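Local atomic coordinates of iron-regulated outer membrane protein (Neisseria meningitidis, PDB entry 4B7O), a protein that carries iron across the meningococcal outer membrane as a TonB-dependent transporter, probably taking it up from siderophores. Residues Q175-G180 with G202-G207; Q274-R279 with Y303-Q308; T441-G446 with R468-T473; P486-I491 with S502-A507; F688-V693 with T717-H722. All blocks are in the same frame, centred on the assembly; numbering follows the deposited sequence.

Interaction 1 (Q175-G180 with G202-G207)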
# COMPACT_ATOMS: atom_id res chain seq x y z
N GLN A 175 20.85 -7.17 11.64
CA GLN A 175 21.90 -7.32 10.63
C GLN A 175 22.04 -6.03 9.77
O GLN A 175 23.14 -5.56 9.53
CB GLN A 175 21.62 -8.61 9.78
CG GLN A 175 22.60 -8.92 8.65
CD GLN A 175 24.08 -8.88 9.08
OE1 GLN A 175 24.79 -7.87 8.86
NE2 GLN A 175 24.55 -9.96 9.73
N ASP A 176 20.92 -5.49 9.28
CA ASP A 176 20.93 -4.22 8.57
C ASP A 176 21.36 -3.02 9.43
O ASP A 176 22.06 -2.13 8.92
CB ASP A 176 19.56 -3.95 8.02
CG ASP A 176 19.00 -5.14 7.30
OD1 ASP A 176 19.74 -5.75 6.46
OD2 ASP A 176 17.81 -5.47 7.58
N LEU A 177 20.99 -3.00 10.72
CA LEU A 177 21.39 -1.87 11.54
C LEU A 177 22.86 -1.95 11.91
O LEU A 177 23.53 -0.93 12.12
CB LEU A 177 20.51 -1.73 12.79
CG LEU A 177 19.15 -1.07 12.50
CD1 LEU A 177 18.20 -1.18 13.67
CD2 LEU A 177 19.36 0.39 12.19
N LEU A 178 23.40 -3.17 11.92
CA LEU A 178 24.81 -3.38 12.22
C LEU A 178 25.75 -3.08 11.05
O LEU A 178 26.97 -3.13 11.19
CB LEU A 178 25.03 -4.82 12.70
CG LEU A 178 24.46 -5.13 14.08
CD1 LEU A 178 24.39 -6.63 14.21
CD2 LEU A 178 25.25 -4.52 15.23
N LYS A 179 25.16 -2.73 9.91
CA LYS A 179 25.87 -2.65 8.64
C LYS A 179 27.08 -1.77 8.65
O LYS A 179 28.08 -2.10 8.02
CB LYS A 179 24.97 -2.15 7.53
CG LYS A 179 25.12 -2.89 6.21
CD LYS A 179 24.22 -4.12 6.11
CE LYS A 179 23.70 -4.30 4.68
NZ LYS A 179 23.00 -5.61 4.50
N GLY A 180 27.05 -0.63 9.31
CA GLY A 180 28.27 0.14 9.15
C GLY A 180 29.30 -0.07 10.25
O GLY A 180 30.34 0.56 10.24
N GLY A 202 14.07 9.23 17.01
CA GLY A 202 13.95 7.82 17.17
C GLY A 202 15.20 7.24 17.74
O GLY A 202 16.24 7.84 17.70
N ALA A 203 15.07 6.04 18.29
CA ALA A 203 16.22 5.36 18.81
C ALA A 203 16.08 3.86 18.57
O ALA A 203 14.98 3.26 18.62
CB ALA A 203 16.34 5.63 20.28
N SER A 204 17.20 3.24 18.32
CA SER A 204 17.19 1.82 18.18
C SER A 204 18.34 1.16 18.94
O SER A 204 19.44 1.74 19.02
CB SER A 204 17.19 1.46 16.69
OG SER A 204 16.87 0.09 16.58
N VAL A 205 18.10 -0.04 19.49
CA VAL A 205 19.21 -0.90 20.00
C VAL A 205 19.11 -2.37 19.42
O VAL A 205 18.02 -2.88 19.17
CB VAL A 205 19.24 -0.85 21.55
CG1 VAL A 205 17.98 -1.43 22.17
CG2 VAL A 205 20.47 -1.54 22.13
N PHE A 206 20.23 -3.01 19.14
CA PHE A 206 20.22 -4.21 18.34
C PHE A 206 21.53 -4.94 18.50
O PHE A 206 22.55 -4.38 18.90
CB PHE A 206 20.10 -3.86 16.84
CG PHE A 206 20.96 -2.71 16.41
CD1 PHE A 206 20.47 -1.40 16.48
CD2 PHE A 206 22.26 -2.92 15.97
CE1 PHE A 206 21.27 -0.32 16.14
CE2 PHE A 206 23.09 -1.85 15.64
CZ PHE A 206 22.59 -0.55 15.70
N GLY A 207 21.52 -6.20 18.11
CA GLY A 207 22.76 -6.95 18.03
C GLY A 207 22.53 -8.39 17.68
O GLY A 207 21.39 -8.87 17.48

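Interaction 2 (Q274-R279 with Y303-Q308)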
# COMPACT_ATOMS: atom_id res chain seq x y z
N GLN A 274 1.24 3.91 15.02
CA GLN A 274 0.08 4.58 15.55
C GLN A 274 0.00 6.05 15.20
O GLN A 274 1.00 6.74 15.30
CB GLN A 274 0.04 4.42 17.05
CG GLN A 274 -1.14 5.14 17.66
CD GLN A 274 -1.33 4.73 19.11
OE1 GLN A 274 -0.71 5.27 20.00
NE2 GLN A 274 -2.18 3.77 19.34
N HIS A 275 -1.13 6.49 14.69
CA HIS A 275 -1.36 7.91 14.43
C HIS A 275 -2.33 8.46 15.44
O HIS A 275 -3.37 7.85 15.66
CB HIS A 275 -2.02 8.12 13.08
CG HIS A 275 -1.22 7.63 11.94
ND1 HIS A 275 -1.60 7.81 10.68
CD2 HIS A 275 -0.00 6.94 11.89
CE1 HIS A 275 -0.71 7.28 9.85
NE2 HIS A 275 0.27 6.74 10.59
N ARG A 276 -2.02 9.61 16.02
CA ARG A 276 -2.96 10.25 16.92
C ARG A 276 -3.07 11.74 16.69
O ARG A 276 -2.10 12.42 16.41
CB ARG A 276 -2.64 9.89 18.37
CG ARG A 276 -1.25 10.21 18.81
CD ARG A 276 -0.56 9.02 19.45
NE ARG A 276 -0.65 9.15 20.90
CZ ARG A 276 -0.27 8.22 21.76
NH1 ARG A 276 0.27 7.08 21.33
NH2 ARG A 276 -0.41 8.43 23.05
N GLY A 277 -4.28 12.25 16.76
CA GLY A 277 -4.50 13.68 16.66
C GLY A 277 -5.96 14.04 16.51
O GLY A 277 -6.83 13.18 16.64
N ILE A 278 -6.23 15.33 16.28
CA ILE A 278 -7.57 15.82 16.08
C ILE A 278 -7.83 15.73 14.57
O ILE A 278 -7.26 16.46 13.80
CB ILE A 278 -7.70 17.31 16.56
CG1 ILE A 278 -7.21 17.48 18.01
CG2 ILE A 278 -9.11 17.85 16.41
CD1 ILE A 278 -7.41 16.23 18.83
N ARG A 279 -8.73 14.83 14.20
CA ARG A 279 -8.95 14.43 12.83
C ARG A 279 -10.42 14.45 12.48
O ARG A 279 -11.23 13.94 13.27
CB ARG A 279 -8.40 13.01 12.60
CG ARG A 279 -6.90 12.88 12.83
CD ARG A 279 -6.09 13.46 11.68
NE ARG A 279 -5.96 12.52 10.57
CZ ARG A 279 -5.45 12.84 9.39
NH1 ARG A 279 -5.00 14.05 9.14
NH2 ARG A 279 -5.39 11.92 8.44
N TYR A 303 -10.53 13.68 19.26
CA TYR A 303 -9.21 13.10 19.25
C TYR A 303 -9.34 11.65 18.74
O TYR A 303 -10.23 10.94 19.18
CB TYR A 303 -8.67 13.13 20.68
CG TYR A 303 -7.39 12.35 20.86
CD1 TYR A 303 -6.16 12.85 20.41
CD2 TYR A 303 -7.42 11.11 21.47
CE1 TYR A 303 -4.97 12.13 20.59
CE2 TYR A 303 -6.25 10.38 21.65
CZ TYR A 303 -5.04 10.89 21.21
OH TYR A 303 -3.90 10.12 21.39
N ARG A 304 -8.46 11.24 17.84
CA ARG A 304 -8.55 9.91 17.26
C ARG A 304 -7.23 9.18 17.40
O ARG A 304 -6.19 9.81 17.37
CB ARG A 304 -8.92 10.02 15.79
CG ARG A 304 -9.07 8.65 15.10
CD ARG A 304 -9.67 8.82 13.72
NE ARG A 304 -10.89 9.60 13.80
CZ ARG A 304 -11.35 10.38 12.83
NH1 ARG A 304 -10.71 10.47 11.67
NH2 ARG A 304 -12.45 11.10 13.03
N GLU A 305 -7.25 7.86 17.53
CA GLU A 305 -6.03 7.08 17.40
C GLU A 305 -6.24 5.91 16.48
O GLU A 305 -7.09 5.06 16.74
CB GLU A 305 -5.54 6.56 18.74
CG GLU A 305 -5.02 7.62 19.71
CD GLU A 305 -4.65 7.02 21.07
OE1 GLU A 305 -4.96 5.84 21.27
OE2 GLU A 305 -4.05 7.72 21.92
N THR A 306 -5.44 5.88 15.42
CA THR A 306 -5.45 4.80 14.45
C THR A 306 -4.14 3.99 14.51
O THR A 306 -3.03 4.53 14.40
CB THR A 306 -5.72 5.34 13.04
OG1 THR A 306 -6.84 6.22 13.11
CG2 THR A 306 -6.10 4.18 12.09
N THR A 307 -4.29 2.69 14.67
CA THR A 307 -3.16 1.83 14.97
C THR A 307 -3.16 0.60 14.08
O THR A 307 -4.19 0.01 13.83
CB THR A 307 -3.24 1.37 16.43
OG1 THR A 307 -3.44 2.52 17.26
CG2 THR A 307 -1.96 0.64 16.83
N GLN A 308 -1.99 0.24 13.58
CA GLN A 308 -1.78 -1.03 12.91
C GLN A 308 -0.75 -1.76 13.73
O GLN A 308 0.32 -1.21 14.05
CB GLN A 308 -1.26 -0.80 11.48
CG GLN A 308 -1.21 -2.07 10.64
CD GLN A 308 -0.92 -1.81 9.17
OE1 GLN A 308 -1.83 -1.74 8.35
NE2 GLN A 308 0.36 -1.62 8.83

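Interaction 3 (T441-G446 with R468-T473)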
# COMPACT_ATOMS: atom_id res chain seq x y z
N THR A 441 -16.99 -11.77 8.87
CA THR A 441 -15.69 -12.39 8.68
C THR A 441 -15.45 -12.85 7.23
O THR A 441 -16.36 -12.89 6.40
CB THR A 441 -15.51 -13.60 9.61
OG1 THR A 441 -16.32 -14.65 9.11
CG2 THR A 441 -15.90 -13.29 11.03
N LYS A 442 -14.21 -13.23 6.93
CA LYS A 442 -13.84 -13.66 5.57
C LYS A 442 -12.64 -14.55 5.70
O LYS A 442 -11.66 -14.18 6.36
CB LYS A 442 -13.52 -12.50 4.66
CG LYS A 442 -13.37 -12.95 3.21
CD LYS A 442 -13.30 -11.78 2.27
CE LYS A 442 -11.86 -11.34 2.09
NZ LYS A 442 -11.83 -10.18 1.17
N THR A 443 -12.76 -15.77 5.17
CA THR A 443 -11.62 -16.68 5.10
C THR A 443 -11.17 -16.77 3.64
O THR A 443 -12.00 -16.90 2.75
CB THR A 443 -12.04 -18.07 5.57
OG1 THR A 443 -12.52 -17.98 6.91
CG2 THR A 443 -10.89 -19.05 5.52
N ASP A 444 -9.87 -16.63 3.39
CA ASP A 444 -9.32 -16.84 2.04
C ASP A 444 -8.33 -17.96 2.15
O ASP A 444 -7.52 -17.99 3.10
CB ASP A 444 -8.67 -15.61 1.45
CG ASP A 444 -9.68 -14.55 1.03
OD1 ASP A 444 -10.53 -14.82 0.16
OD2 ASP A 444 -9.60 -13.40 1.53
N THR A 445 -8.48 -18.92 1.23
CA THR A 445 -7.66 -20.14 1.16
C THR A 445 -7.08 -20.36 -0.28
O THR A 445 -7.79 -20.31 -1.29
CB THR A 445 -8.48 -21.38 1.59
OG1 THR A 445 -9.60 -20.96 2.39
CG2 THR A 445 -7.62 -22.30 2.42
N GLY A 446 -5.78 -20.63 -0.33
CA GLY A 446 -5.06 -20.78 -1.58
C GLY A 446 -4.07 -21.94 -1.57
O GLY A 446 -3.28 -22.13 -0.60
N ARG A 468 -9.92 -20.06 -2.81
CA ARG A 468 -11.25 -20.27 -2.24
C ARG A 468 -11.58 -19.19 -1.20
O ARG A 468 -10.79 -18.95 -0.26
CB ARG A 468 -11.32 -21.66 -1.58
CG ARG A 468 -12.69 -21.99 -1.00
CD ARG A 468 -13.10 -23.45 -1.15
NE ARG A 468 -14.42 -23.68 -0.53
CZ ARG A 468 -15.61 -23.56 -1.14
NH1 ARG A 468 -15.68 -23.24 -2.43
NH2 ARG A 468 -16.73 -23.76 -0.46
N PHE A 469 -12.73 -18.54 -1.34
CA PHE A 469 -13.17 -17.70 -0.25
C PHE A 469 -14.48 -18.08 0.46
O PHE A 469 -15.35 -18.75 -0.12
CB PHE A 469 -13.19 -16.25 -0.70
CG PHE A 469 -14.41 -15.86 -1.46
CD1 PHE A 469 -15.58 -15.49 -0.77
CD2 PHE A 469 -14.39 -15.79 -2.84
CE1 PHE A 469 -16.72 -15.08 -1.45
CE2 PHE A 469 -15.52 -15.36 -3.54
CZ PHE A 469 -16.68 -15.02 -2.84
N LYS A 470 -14.63 -17.61 1.71
CA LYS A 470 -15.94 -17.71 2.45
C LYS A 470 -16.23 -16.39 3.13
O LYS A 470 -15.45 -15.92 3.94
CB LYS A 470 -15.90 -18.83 3.50
CG LYS A 470 -17.30 -19.39 3.80
CD LYS A 470 -17.75 -19.53 5.27
CE LYS A 470 -17.12 -20.72 5.98
NZ LYS A 470 -15.84 -20.30 6.68
N VAL A 471 -17.32 -15.76 2.80
CA VAL A 471 -17.61 -14.49 3.38
C VAL A 471 -18.85 -14.56 4.27
O VAL A 471 -19.94 -14.96 3.80
CB VAL A 471 -17.85 -13.45 2.28
CG1 VAL A 471 -18.68 -12.33 2.79
CG2 VAL A 471 -16.52 -12.92 1.77
N LYS A 472 -18.71 -14.13 5.53
CA LYS A 472 -19.84 -14.09 6.44
C LYS A 472 -20.15 -12.65 6.77
O LYS A 472 -19.41 -12.00 7.51
CB LYS A 472 -19.54 -14.93 7.68
CG LYS A 472 -20.76 -15.34 8.51
CD LYS A 472 -20.70 -14.75 9.92
CE LYS A 472 -21.45 -13.42 9.94
NZ LYS A 472 -21.25 -12.56 11.14
N THR A 473 -21.21 -12.13 6.16
CA THR A 473 -21.60 -10.76 6.37
C THR A 473 -22.14 -10.62 7.78
O THR A 473 -22.21 -11.60 8.53
CB THR A 473 -22.72 -10.37 5.41
OG1 THR A 473 -23.35 -11.56 4.91
CG2 THR A 473 -22.18 -9.49 4.26

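Interaction 4 (P486-I491 with S502-A507)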
# COMPACT_ATOMS: atom_id res chain seq x y z
N PRO A 486 -4.56 -19.76 -13.67
CA PRO A 486 -3.38 -20.23 -14.39
C PRO A 486 -2.48 -19.09 -14.75
O PRO A 486 -2.95 -18.04 -15.12
CB PRO A 486 -3.97 -20.83 -15.67
CG PRO A 486 -5.21 -20.08 -15.92
CD PRO A 486 -5.74 -19.69 -14.57
N SER A 487 -1.19 -19.29 -14.64
CA SER A 487 -0.31 -18.22 -15.05
C SER A 487 0.94 -18.75 -15.74
O SER A 487 1.45 -19.82 -15.36
CB SER A 487 0.07 -17.38 -13.82
OG SER A 487 0.91 -18.14 -12.96
N PHE A 488 1.45 -17.98 -16.71
CA PHE A 488 2.80 -18.26 -17.26
C PHE A 488 3.53 -17.01 -17.70
O PHE A 488 2.92 -16.01 -18.03
CB PHE A 488 2.75 -19.39 -18.37
CG PHE A 488 2.19 -18.95 -19.73
CD1 PHE A 488 1.03 -18.22 -19.84
CD2 PHE A 488 2.87 -19.28 -20.91
CE1 PHE A 488 0.54 -17.80 -21.09
CE2 PHE A 488 2.41 -18.87 -22.16
CZ PHE A 488 1.23 -18.14 -22.25
N GLY A 489 4.83 -17.05 -17.68
CA GLY A 489 5.62 -15.96 -18.19
C GLY A 489 6.97 -16.45 -18.64
O GLY A 489 7.38 -17.58 -18.31
N VAL A 490 7.66 -15.66 -19.45
CA VAL A 490 9.01 -16.05 -19.84
C VAL A 490 9.99 -14.94 -19.56
O VAL A 490 9.64 -13.79 -19.64
CB VAL A 490 9.08 -16.53 -21.31
CG1 VAL A 490 7.97 -17.54 -21.61
CG2 VAL A 490 8.96 -15.34 -22.28
N ILE A 491 11.22 -15.27 -19.21
CA ILE A 491 12.25 -14.27 -19.29
C ILE A 491 13.29 -14.75 -20.24
O ILE A 491 13.74 -15.85 -20.11
CB ILE A 491 12.84 -13.96 -17.92
CG1 ILE A 491 11.81 -13.18 -17.12
CG2 ILE A 491 14.12 -13.14 -18.04
CD1 ILE A 491 11.75 -13.60 -15.65
N SER A 502 7.70 -11.44 -20.66
CA SER A 502 6.27 -11.30 -20.82
C SER A 502 5.58 -12.20 -19.84
O SER A 502 6.19 -13.08 -19.31
CB SER A 502 5.81 -11.57 -22.24
OG SER A 502 6.39 -12.76 -22.71
N SER A 503 4.33 -11.94 -19.58
CA SER A 503 3.56 -12.75 -18.69
C SER A 503 2.12 -12.64 -19.07
O SER A 503 1.69 -11.64 -19.62
CB SER A 503 3.75 -12.35 -17.21
OG SER A 503 4.30 -11.05 -17.08
N HIS A 504 1.38 -13.69 -18.77
CA HIS A 504 -0.07 -13.71 -18.91
C HIS A 504 -0.52 -14.46 -17.67
O HIS A 504 -0.28 -15.68 -17.56
CB HIS A 504 -0.40 -14.47 -20.18
CG HIS A 504 -1.83 -14.39 -20.60
ND1 HIS A 504 -2.38 -13.27 -21.06
CD2 HIS A 504 -2.82 -15.37 -20.68
CE1 HIS A 504 -3.66 -13.48 -21.40
NE2 HIS A 504 -3.93 -14.77 -21.17
N ASN A 505 -1.10 -13.72 -16.71
CA ASN A 505 -1.48 -14.21 -15.36
C ASN A 505 -2.97 -14.01 -15.09
O ASN A 505 -3.52 -12.93 -15.37
CB ASN A 505 -0.68 -13.45 -14.31
CG ASN A 505 0.82 -13.61 -14.51
OD1 ASN A 505 1.26 -14.48 -15.31
ND2 ASN A 505 1.62 -12.82 -13.79
N TYR A 506 -3.64 -15.04 -14.63
CA TYR A 506 -4.91 -14.91 -13.98
C TYR A 506 -4.70 -14.81 -12.47
O TYR A 506 -3.75 -15.44 -11.88
CB TYR A 506 -5.76 -16.16 -14.25
CG TYR A 506 -6.42 -16.10 -15.59
CD1 TYR A 506 -7.62 -15.45 -15.75
CD2 TYR A 506 -5.79 -16.65 -16.73
CE1 TYR A 506 -8.22 -15.35 -16.99
CE2 TYR A 506 -6.39 -16.57 -17.97
CZ TYR A 506 -7.60 -15.94 -18.09
OH TYR A 506 -8.20 -15.86 -19.32
N ALA A 507 -5.57 -14.02 -11.84
CA ALA A 507 -5.65 -13.98 -10.34
C ALA A 507 -7.02 -13.53 -9.91
O ALA A 507 -7.74 -12.81 -10.65
CB ALA A 507 -4.52 -13.09 -9.73

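Interaction 5 (F688-V693 with T717-H722)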
# COMPACT_ATOMS: atom_id res chain seq x y z
N PHE A 688 0.86 19.64 -12.74
CA PHE A 688 1.70 20.45 -11.89
C PHE A 688 3.12 19.90 -11.95
O PHE A 688 3.37 18.75 -12.38
CB PHE A 688 1.16 20.37 -10.44
CG PHE A 688 1.03 18.96 -9.94
CD1 PHE A 688 2.11 18.32 -9.32
CD2 PHE A 688 -0.17 18.24 -10.13
CE1 PHE A 688 2.01 16.98 -8.91
CE2 PHE A 688 -0.30 16.93 -9.67
CZ PHE A 688 0.79 16.29 -9.09
N GLY A 689 4.04 20.72 -11.46
CA GLY A 689 5.41 20.38 -11.36
C GLY A 689 5.95 20.68 -9.99
O GLY A 689 5.79 21.79 -9.50
N VAL A 690 6.61 19.67 -9.40
CA VAL A 690 7.24 19.78 -8.10
C VAL A 690 8.75 19.56 -8.19
O VAL A 690 9.19 18.60 -8.79
CB VAL A 690 6.59 18.77 -7.13
CG1 VAL A 690 7.24 18.85 -5.77
CG2 VAL A 690 5.12 19.12 -7.00
N ASN A 691 9.53 20.43 -7.57
CA ASN A 691 10.97 20.36 -7.64
C ASN A 691 11.55 20.34 -6.26
O ASN A 691 11.11 21.13 -5.43
CB ASN A 691 11.55 21.56 -8.36
CG ASN A 691 11.36 21.49 -9.84
OD1 ASN A 691 10.46 22.14 -10.40
ND2 ASN A 691 12.21 20.70 -10.52
N ASP A 692 12.53 19.46 -6.02
CA ASP A 692 13.15 19.31 -4.69
C ASP A 692 14.66 19.43 -4.87
O ASP A 692 15.17 19.10 -5.94
CB ASP A 692 12.90 17.95 -4.06
CG ASP A 692 11.42 17.56 -3.95
OD1 ASP A 692 10.51 18.39 -4.11
OD2 ASP A 692 11.16 16.37 -3.64
N VAL A 693 15.37 19.84 -3.84
CA VAL A 693 16.81 19.65 -3.83
C VAL A 693 17.21 19.02 -2.48
O VAL A 693 16.53 19.18 -1.51
CB VAL A 693 17.53 20.98 -4.07
CG1 VAL A 693 17.13 21.56 -5.42
CG2 VAL A 693 17.16 21.96 -2.99
N THR A 717 4.87 25.32 -4.98
CA THR A 717 3.77 25.07 -5.88
C THR A 717 2.56 24.64 -5.17
O THR A 717 2.58 23.78 -4.28
CB THR A 717 4.07 23.91 -6.83
OG1 THR A 717 5.30 24.18 -7.49
CG2 THR A 717 2.96 23.76 -7.81
N PHE A 718 1.48 25.20 -5.66
CA PHE A 718 0.20 24.94 -5.11
C PHE A 718 -0.40 23.98 -6.09
O PHE A 718 -0.50 24.30 -7.28
CB PHE A 718 -0.57 26.26 -5.04
CG PHE A 718 -2.03 26.11 -4.65
CD1 PHE A 718 -2.44 25.09 -3.80
CD2 PHE A 718 -2.98 27.03 -5.12
CE1 PHE A 718 -3.79 24.94 -3.46
CE2 PHE A 718 -4.33 26.92 -4.77
CZ PHE A 718 -4.74 25.86 -3.96
N TYR A 719 -0.78 22.81 -5.60
CA TYR A 719 -1.43 21.86 -6.46
C TYR A 719 -2.20 20.84 -5.67
O TYR A 719 -1.98 20.67 -4.48
CB TYR A 719 -0.36 21.11 -7.29
CG TYR A 719 0.55 20.17 -6.45
CD1 TYR A 719 1.67 20.66 -5.77
CD2 TYR A 719 0.28 18.80 -6.38
CE1 TYR A 719 2.49 19.81 -5.05
CE2 TYR A 719 1.07 17.94 -5.65
CZ TYR A 719 2.19 18.44 -4.99
OH TYR A 719 3.00 17.58 -4.25
N TYR A 720 -3.04 20.10 -6.38
CA TYR A 720 -3.71 18.94 -5.88
C TYR A 720 -3.25 17.73 -6.68
O TYR A 720 -3.36 17.72 -7.93
CB TYR A 720 -5.24 19.07 -6.03
CG TYR A 720 -5.81 20.10 -5.11
CD1 TYR A 720 -6.15 19.79 -3.80
CD2 TYR A 720 -5.99 21.41 -5.56
CE1 TYR A 720 -6.64 20.78 -2.94
CE2 TYR A 720 -6.51 22.37 -4.73
CZ TYR A 720 -6.81 22.05 -3.42
OH TYR A 720 -7.30 23.04 -2.64
N PRO A 721 -2.77 16.68 -5.95
CA PRO A 721 -2.36 15.38 -6.49
C PRO A 721 -3.60 14.74 -7.07
O PRO A 721 -4.68 15.02 -6.58
CB PRO A 721 -1.94 14.56 -5.26
CG PRO A 721 -1.93 15.49 -4.12
CD PRO A 721 -2.61 16.78 -4.49
N HIS A 722 -3.43 13.81 -8.01
CA HIS A 722 -4.58 13.24 -8.73
C HIS A 722 -5.20 12.08 -8.11
O HIS A 722 -6.32 11.76 -8.47
CB HIS A 722 -4.24 12.90 -10.19
CG HIS A 722 -3.81 14.09 -11.00
ND1 HIS A 722 -3.53 14.01 -12.31
CD2 HIS A 722 -3.60 15.41 -10.63
CE1 HIS A 722 -3.17 15.23 -12.77
NE2 HIS A 722 -3.22 16.09 -11.75
O HOH W 1 8.43 22.99 -6.73

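Interaction 1 (Q175-G180 with G202-G207)
The short helix 174-177, which follows the last strand of the plug's mixed sheet, packs here through L177 and L178 on the inward side of barrel strand 198-209. F206 receives both leucines. CB of L177 stands over the centre of one ring face, 3.5 Å from the ring centroid and 3° off the normal, a CH-pi contact. From there L177 CD1 reaches along the strand to F206 CD1 at 3.6 Å and to S204 OG at 3.4 Å. L178 comes from another direction: its CD2 lies at the ring edge, near the plane, 3.5 Å from F206 CE2. A chi1 of 43° turns the F206 ring so that its face meets L177 and its edge L178. Leucine suits both places, since CB can cover the face while the methyl groups fill flank and edge; the hydroxyl of S204 bonds instead to S217 on the next strand. A segment joining plug to first barrel strand, packed on the inner wall, belongs to the plugged barrel of TonB-dependent transporters.

Interaction 2 (Q274-R279 with Y303-Q308)
Strands 274-276 and 303-308 run antiparallel, 4.6 Å apart at closest approach and 171° between directions, and pair from Q274 with T307 to I278 with Y303. The hydrogen-bonded pairs are H275 with T306 and G277 with R304. On the face shared by Q274, R276, I278, Y303, E305 and T307 the side chains are mostly polar. Q274 extends with CG anti to its backbone N (chi1 178°), which carries NE2 to T307 OG1 at 2.7 Å; the bond is almost straight and lies in the amide plane. R276 and E305 run side by side. E305 OE2 sits over one face of the guanidinium, 3.8 Å from R276 NE, a long salt bridge of charge alone, as no N-H points at it. Y303 packs against R276, its OH 3.3 Å from R276 CB, while I278 CD1 meets the ring edge. On the other face R304 lays its guanidinium beneath R279 CB, 3.6 Å from NH1. Arginine suits both positions, being long enough to reach the carboxylate of E283, which salt-bridges the two and probably offsets their like charges. R279 further bonds to the N101 carbonyl of the plug. Antiparallel pairing of strands that are neighbours in the chain is the plan of the TonB-dependent transporter barrel, and R279 ties this part of it to the plug inside.

Interaction 3 (T441-G446 with R468-T473)
K442 and V471 make the close apolar touch of this hairpin: V471 CG2 lies 3.5 Å from K442 CD, the aliphatic part of the lysine serving as a hydrocarbon arm. The face they share with D444 and F469 is buried. There D444 OD1 comes 3.1 Å from F469 CB, yet its bond goes to S510, and OD2 pairs with R385. Beyond CD the lysine bends away from V471, taking NZ to D127 of the plug and to the P511 carbonyl; NZ is also a long 3.9 Å from D444 OD2. The face of T441, T443, T445, R468, K470 and K472 is looser and more exposed. T441 OG1 rests against K472 CB at 3.5 Å, whereas T443 OG1 and K470 NZ stand 4.1 Å apart. Long cationic chains suit R468 and K470, which are exposed; K472 NZ bonds to S438. Six backbone hydrogen bonds, such as T445 N to R468 O at 2.7 Å, join the strands. Cohesion thus rests largely on the backbone, while the buried charges are met by opposite charges and hydrogen-bonding groups.

Interaction 4 (P486-I491 with S502-A507)
F488 and H504 form a hydrogen-bonded pair of the hairpin between strands 478-493 and 498-509, F488 N to H504 O at 3.0 Å and H504 N to F488 O at 2.9 Å. From CB, the F488 side chain turns at chi1 75°, which places CG between the backbone N and carbonyl carbon and swings the ring across the neighbouring strand. CD1 then comes 3.7 Å from H504 O, and CE1, further out, meets chiefly H504 CB, at 3.6 Å and obliquely to the ring. A large apolar ring probably suits the exposed outward surface of a membrane barrel. Nearby, P486 CD packs on Y506 CB at 3.5 Å, while the P486 carbonyl oxygen, bonded to Y506 N, also lies at the edge of the tyrosine ring. The other face carries small or polar residues. Glycine at G489 lets the backbones approach closely, its CA 3.8 Å from S503 CA. S487 CB touches N505 OD1 at 3.5 Å, and N505 ND2 bonds to the carbonyl of A153 in the plug. The chemistry is therefore two-sided: rings, a proline, a valine and a serine on one surface, and on the inner one small or polar groups able to bond plug backbone.

Interaction 5 (F688-V693 with T717-H722)
F688 and Y719 form an offset stack where barrel strand 684-697 meets the loop between strands 705-712 and 736-744, and with H722 they make an aromatic cluster. The two planes are inclined by only 17° and the centroids lie 4.2 Å apart. Y719 CD2 sits over the centre of the F688 ring, while F688 CD1 lies over the Y719 ring toward its rim, 3.5 Å from Y719 CD2. Both side chains put CG between the backbone N and carbonyl carbon, and they run over each other from F688 CB and Y719 CB, 3.6 Å apart, to the ring atoms. H722 approaches differently. Its NE2 lies at the F688 edge, 3.7 Å from CE2, with the ring planes at 80°, and the imidazole is held by bonds to the K686 carbonyl and the G636 amide. A branched valine suits the far end of Y719: V690 CG2 touches CE1 at 3.3 Å, the side chains crossing at about a right angle. The loop thus covers the strand with flat aromatic groups. Beyond them T717 OG1 stands 3.2 Å from G689 O, and a water that accepts from N691 N at 2.9 Å lies between the two chain segments.

Overall arrangement
All five contacts involve strands of the barrel wall and follow each other along the chain without touching. Interactions 3 and 4 are close neighbours: strands 458-472 and 478-493 pair with each other, and the nearest atoms are about 10 Å apart. Interactions 2 and 4 lie on opposite sides of the chain's centre, with centres 41 Å apart, as do interactions 3 and 5, at 42 Å. Interaction 1 sets the helix between plug and barrel on the wall, about 13 Å from interaction 2 at the nearest atoms. The plug links the rest: N101, D127, A153 and K90 bond to residues of interactions 2, 3, 4 and 5 respectively. No iron or siderophore is bound in this apoprotein.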